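Local coordinates for protein replicative DNA helicase (Mycobacterium tuberculosis, PDB 2R5U) that probably unwinds double-stranded DNA ahead of the replisome as a hexameric, ATP-dependent 5'-3' helicase, represented here by its N-terminal domain, at residues D70-L75 and E90-R94; R134-A138 and E165-V169. All coordinates share one frame; numbering follows the deposited sequence.

Interaction 1 of 2, residues D70-L75 and E90-R94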
loop_
_atom_site.group_PDB
_atom_site.type_symbol
_atom_site.label_atom_id
_atom_site.label_comp_id
_atom_site.label_asym_id
_atom_site.label_seq_id
_atom_site.Cartn_x
_atom_site.Cartn_y
_atom_site.Cartn_z
ATOM N N ASP B 70 17.904 -2.799 -25.056
ATOM C CA ASP B 70 18.115 -3.641 -23.859
ATOM C C ASP B 70 18.093 -5.134 -24.218
ATOM O O ASP B 70 18.900 -5.908 -23.696
ATOM C CB ASP B 70 17.059 -3.357 -22.770
ATOM C CG ASP B 70 17.112 -1.925 -22.227
ATOM O OD1 ASP B 70 18.068 -1.158 -22.530
ATOM O OD2 ASP B 70 16.153 -1.549 -21.496
ATOM N N ALA B 71 17.185 -5.522 -25.120
ATOM C CA ALA B 71 17.120 -6.902 -25.601
ATOM C C ALA B 71 18.411 -7.315 -26.356
ATOM O O ALA B 71 18.954 -8.401 -26.117
ATOM C CB ALA B 71 15.886 -7.113 -26.477
ATOM N N ILE B 72 18.911 -6.443 -27.229
ATOM C CA ILE B 72 20.191 -6.696 -27.927
ATOM C C ILE B 72 21.354 -6.844 -26.917
ATOM O O ILE B 72 22.154 -7.784 -26.994
ATOM C CB ILE B 72 20.513 -5.594 -28.957
ATOM C CG1 ILE B 72 19.391 -5.470 -30.019
ATOM C CG2 ILE B 72 21.852 -5.862 -29.631
ATOM C CD1 ILE B 72 19.552 -4.203 -30.924
ATOM N N LEU B 73 21.449 -5.918 -25.972
ATOM C CA LEU B 73 22.501 -5.984 -24.969
ATOM C C LEU B 73 22.385 -7.252 -24.125
ATOM O O LEU B 73 23.401 -7.840 -23.760
ATOM C CB LEU B 73 22.487 -4.752 -24.066
ATOM C CG LEU B 73 22.930 -3.399 -24.621
ATOM C CD1 LEU B 73 23.563 -2.655 -23.457
ATOM C CD2 LEU B 73 23.896 -3.463 -25.811
ATOM N N ASP B 74 21.152 -7.660 -23.803
ATOM C CA ASP B 74 20.922 -8.927 -23.075
ATOM C C ASP B 74 21.553 -10.121 -23.784
ATOM O O ASP B 74 22.254 -10.931 -23.162
ATOM C CB ASP B 74 19.431 -9.206 -22.898
ATOM C CG ASP B 74 19.007 -9.178 -21.458
ATOM O OD1 ASP B 74 18.755 -8.065 -20.932
ATOM O OD2 ASP B 74 18.928 -10.284 -20.850
ATOM N N LEU B 75 21.281 -10.222 -25.082
ATOM C CA LEU B 75 21.809 -11.281 -25.934
ATOM C C LEU B 75 23.331 -11.215 -26.060
ATOM O O LEU B 75 24.021 -12.212 -25.884
ATOM C CB LEU B 75 21.146 -11.218 -27.310
ATOM C CG LEU B 75 19.679 -11.690 -27.340
ATOM C CD1 LEU B 75 19.026 -11.329 -28.661
ATOM C CD2 LEU B 75 19.603 -13.187 -27.103
ATOM N N GLU B 90 13.757 -12.546 -27.628
ATOM C CA GLU B 90 14.138 -11.926 -26.361
ATOM C C GLU B 90 13.080 -10.897 -25.922
ATOM O O GLU B 90 12.665 -10.903 -24.762
ATOM C CB GLU B 90 15.550 -11.311 -26.434
ATOM C CG GLU B 90 15.957 -10.474 -25.210
ATOM C CD GLU B 90 16.112 -11.286 -23.931
ATOM O OE1 GLU B 90 16.618 -12.423 -24.016
ATOM O OE2 GLU B 90 15.735 -10.782 -22.838
ATOM N N LEU B 91 12.612 -10.065 -26.853
ATOM C CA LEU B 91 11.489 -9.137 -26.583
ATOM C C LEU B 91 10.189 -9.841 -26.188
ATOM O O LEU B 91 9.519 -9.425 -25.241
ATOM C CB LEU B 91 11.248 -8.190 -27.772
ATOM C CG LEU B 91 12.335 -7.133 -28.041
ATOM C CD1 LEU B 91 12.162 -6.598 -29.450
ATOM C CD2 LEU B 91 12.339 -6.004 -27.030
ATOM N N ASP B 92 9.832 -10.903 -26.916
ATOM C CA ASP B 92 8.669 -11.735 -26.589
ATOM C C ASP B 92 8.756 -12.370 -25.185
ATOM O O ASP B 92 7.766 -12.404 -24.465
ATOM C CB ASP B 92 8.467 -12.809 -27.666
ATOM C CG ASP B 92 7.171 -13.573 -27.505
ATOM O OD1 ASP B 92 6.082 -12.960 -27.626
ATOM O OD2 ASP B 92 7.247 -14.800 -27.268
ATOM N N ARG B 93 9.933 -12.853 -24.792
ATOM C CA ARG B 93 10.127 -13.351 -23.423
ATOM C C ARG B 93 9.839 -12.264 -22.387
ATOM O O ARG B 93 9.343 -12.550 -21.307
ATOM C CB ARG B 93 11.545 -13.898 -23.215
ATOM C CG ARG B 93 11.721 -15.317 -23.714
ATOM C CD ARG B 93 13.075 -15.902 -23.311
ATOM N NE ARG B 93 14.179 -15.258 -24.009
ATOM C CZ ARG B 93 14.810 -15.760 -25.072
ATOM N NH1 ARG B 93 14.474 -16.947 -25.572
ATOM N NH2 ARG B 93 15.797 -15.067 -25.626
ATOM N N ARG B 94 10.145 -11.018 -22.731
ATOM C CA ARG B 94 9.929 -9.907 -21.824
ATOM C C ARG B 94 8.493 -9.345 -21.869
ATOM O O ARG B 94 8.165 -8.419 -21.123
ATOM C CB ARG B 94 10.953 -8.812 -22.115
ATOM C CG ARG B 94 12.348 -9.100 -21.573
ATOM C CD ARG B 94 13.390 -8.679 -22.579
ATOM N NE ARG B 94 14.595 -8.138 -21.955
ATOM C CZ ARG B 94 15.070 -6.913 -22.183
ATOM N NH1 ARG B 94 14.453 -6.087 -23.045
ATOM N NH2 ARG B 94 16.171 -6.513 -21.554
#

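Interaction 2 of 2, residues R134-A138 and E165-V169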
loop_
_atom_site.group_PDB
_atom_site.type_symbol
_atom_site.label_atom_id
_atom_site.label_comp_id
_atom_site.label_asym_id
_atom_site.label_seq_id
_atom_site.Cartn_x
_atom_site.Cartn_y
_atom_site.Cartn_z
ATOM N N ARG B 134 19.250 14.910 -20.157
ATOM C CA ARG B 134 19.520 14.726 -18.732
ATOM C C ARG B 134 19.804 16.046 -18.021
ATOM O O ARG B 134 19.501 16.193 -16.834
ATOM C CB ARG B 134 20.649 13.717 -18.504
ATOM C CG ARG B 134 20.112 12.296 -18.487
ATOM C CD ARG B 134 21.176 11.223 -18.550
ATOM N NE ARG B 134 20.555 9.942 -18.915
ATOM C CZ ARG B 134 21.170 8.762 -18.920
ATOM N NH1 ARG B 134 22.450 8.666 -18.570
ATOM N NH2 ARG B 134 20.498 7.672 -19.273
ATOM N N LEU B 135 20.359 16.995 -18.765
ATOM C CA LEU B 135 20.610 18.345 -18.274
ATOM C C LEU B 135 19.297 19.100 -18.062
ATOM O O LEU B 135 19.060 19.638 -16.983
ATOM C CB LEU B 135 21.529 19.080 -19.239
ATOM C CG LEU B 135 22.458 20.169 -18.717
ATOM C CD1 LEU B 135 23.174 19.752 -17.429
ATOM C CD2 LEU B 135 23.448 20.500 -19.798
ATOM N N VAL B 136 18.438 19.113 -19.083
ATOM C CA VAL B 136 17.070 19.611 -18.945
ATOM C C VAL B 136 16.344 18.978 -17.749
ATOM O O VAL B 136 15.796 19.694 -16.897
ATOM C CB VAL B 136 16.258 19.415 -20.251
ATOM C CG1 VAL B 136 14.775 19.674 -20.018
ATOM C CG2 VAL B 136 16.785 20.316 -21.337
ATOM N N GLU B 137 16.357 17.649 -17.662
ATOM C CA GLU B 137 15.695 16.944 -16.554
ATOM C C GLU B 137 16.285 17.255 -15.171
ATOM O O GLU B 137 15.543 17.394 -14.183
ATOM C CB GLU B 137 15.684 15.430 -16.790
ATOM C CG GLU B 137 14.777 14.994 -17.950
ATOM C CD GLU B 137 14.952 13.527 -18.335
ATOM O OE1 GLU B 137 15.827 12.842 -17.754
ATOM O OE2 GLU B 137 14.217 13.062 -19.238
ATOM N N ALA B 138 17.609 17.343 -15.094
ATOM C CA ALA B 138 18.280 17.636 -13.824
ATOM C C ALA B 138 17.986 19.079 -13.395
ATOM O O ALA B 138 17.702 19.337 -12.224
ATOM C CB ALA B 138 19.766 17.407 -13.934
ATOM N N GLU B 165 22.064 15.595 -8.408
ATOM C CA GLU B 165 21.387 15.490 -9.710
ATOM C C GLU B 165 22.336 15.763 -10.882
ATOM O O GLU B 165 22.335 15.019 -11.871
ATOM C CB GLU B 165 20.171 16.429 -9.800
ATOM C CG GLU B 165 19.083 16.141 -8.791
ATOM C CD GLU B 165 18.462 14.761 -8.949
ATOM O OE1 GLU B 165 18.450 14.233 -10.083
ATOM O OE2 GLU B 165 17.957 14.211 -7.947
ATOM N N ILE B 166 23.138 16.819 -10.750
ATOM C CA ILE B 166 24.089 17.215 -11.782
ATOM C C ILE B 166 25.339 16.313 -11.816
ATOM O O ILE B 166 25.906 16.075 -12.884
ATOM C CB ILE B 166 24.483 18.710 -11.627
ATOM C CG1 ILE B 166 23.242 19.604 -11.743
ATOM C CG2 ILE B 166 25.530 19.116 -12.646
ATOM C CD1 ILE B 166 22.544 19.569 -13.098
ATOM N N TYR B 167 25.764 15.819 -10.651
ATOM C CA TYR B 167 26.850 14.834 -10.581
ATOM C C TYR B 167 26.472 13.667 -11.479
ATOM O O TYR B 167 27.279 13.222 -12.284
ATOM C CB TYR B 167 27.061 14.351 -9.138
ATOM C CG TYR B 167 28.213 13.387 -8.926
ATOM C CD1 TYR B 167 29.475 13.852 -8.552
ATOM C CD2 TYR B 167 28.040 12.008 -9.082
ATOM C CE1 TYR B 167 30.548 12.963 -8.337
ATOM C CE2 TYR B 167 29.094 11.117 -8.876
ATOM C CZ TYR B 167 30.347 11.600 -8.502
ATOM O OH TYR B 167 31.393 10.726 -8.287
ATOM N N ASP B 168 25.227 13.207 -11.348
ATOM C CA ASP B 168 24.697 12.107 -12.165
ATOM C C ASP B 168 24.879 12.355 -13.670
ATOM O O ASP B 168 25.231 11.434 -14.420
ATOM C CB ASP B 168 23.219 11.860 -11.842
ATOM N N VAL B 169 24.649 13.604 -14.086
ATOM C CA VAL B 169 24.756 14.048 -15.491
ATOM C C VAL B 169 26.212 14.242 -15.938
ATOM O O VAL B 169 26.638 13.685 -16.957
ATOM C CB VAL B 169 23.952 15.372 -15.723
ATOM C CG1 VAL B 169 24.154 15.916 -17.141
ATOM C CG2 VAL B 169 22.474 15.154 -15.435
#

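Interaction 1 of 2, residues D70-L75 and E90-R94
Glu90 reaches across to helix 63-77 at Ala71, Asp74 and Leu75, and each part of its side chain meets something different. CB lies 4.1 Å from Leu75 CD1, the two side chains running antiparallel alongside one another. With CG anti to the backbone N (chi1 172°), that methylene comes 3.6 Å from Ala71 CB; Leu91 CD2 touches the same methyl at 3.8 Å. A bend at chi2 then carries the carboxylate toward Asp74 and the arginines of its own segment. Arg93 NH2 donates a nearly straight hydrogen bond to Glu90 OE1 (3.2 Å, 168°), with the oxygen in the guanidinium plane, and Arg78 adds a second salt bridge to OE1. Arg94 NE pairs with Glu90 OE2 at 3.0 Å. Glu90 and Asp74 stack their carboxylates nearly in parallel, OE2 standing 3.8 Å from Asp74 OD2, and Arg94 probably offsets this like-charge approach by bridging both acids. Its NH2 reaches Asp74 OD1 at 3.1 Å, a weak, bent bond, with the guanidinium and carboxylate planes turned 73° apart. One face of the Arg94 guanidinium lies over Ala71 CA, while Asp70 CB meets its edge. The salt-bridge network lies along one edge of the contact, beside the apolar side chains; there Leu75 also rests on Val87 of helix 84-93, Leu91 reaches helix 97-100, and Ile72 turns to helix 31-43.

Interaction 2 of 2, residues R134-A138 and E165-V169
Arg134 O accepts the backbone hydrogen bond from Ala138 N at 2.8 Å, and Val169 CG2 presses against the same oxygen from the other helix at 3.4 Å. The latter methyl also touches Arg134 CB and, at 3.8 Å, Ala138 CB. Ala138 is thus wedged between two residues one turn apart: its methyl meets Ile166 CD1 at 3.6 Å as well. The two branches of Val169 divide the work. CG1, anti to the backbone N (chi1 175°), turns to Leu135 CD1, 4.0 Å away, and the two side chains cross at about a right angle. The segments belong to helices 119-147 and 155-169, the arms of the helical hairpin characteristic of DnaB N-terminal domains; here their axes run antiparallel (175°) and approach to 9.5 Å, with no hydrogen bond between the segments. The polar ends of Arg134 and Glu165 lie along one flank of the pair. Arg134 extends away to the carbonyl of Pro57, while the Glu165 carboxylate takes a salt bridge from Arg141 and a hydrogen bond with Tyr145 OH, both on the opposing arm. Beyond the hairpin, Leu135 packs on Val158 of another subunit, whose Ile166 and Tyr167 meet their counterparts in this chain.

Overall arrangement
Both segments of interaction 1 precede those of interaction 2 in the sequence, and the two contacts lie on opposite sides of the chain's centre. Their centres are 28 Å apart and their nearest atoms about 10 Å, so they do not touch. Interaction 1 joins helices 63-77 and 84-93 within the globular, all-helical head; interaction 2 pairs helices 119-147 and 155-169 in the hairpin that projects from it. They share no helix, but both border other copies of the protein: Asp92 of 90-94 salt-bridges Lys129 of a second subunit, and 134-138 and 165-169 pack on a third. Head and hairpin thus both contribute to the assembly of the hexamer.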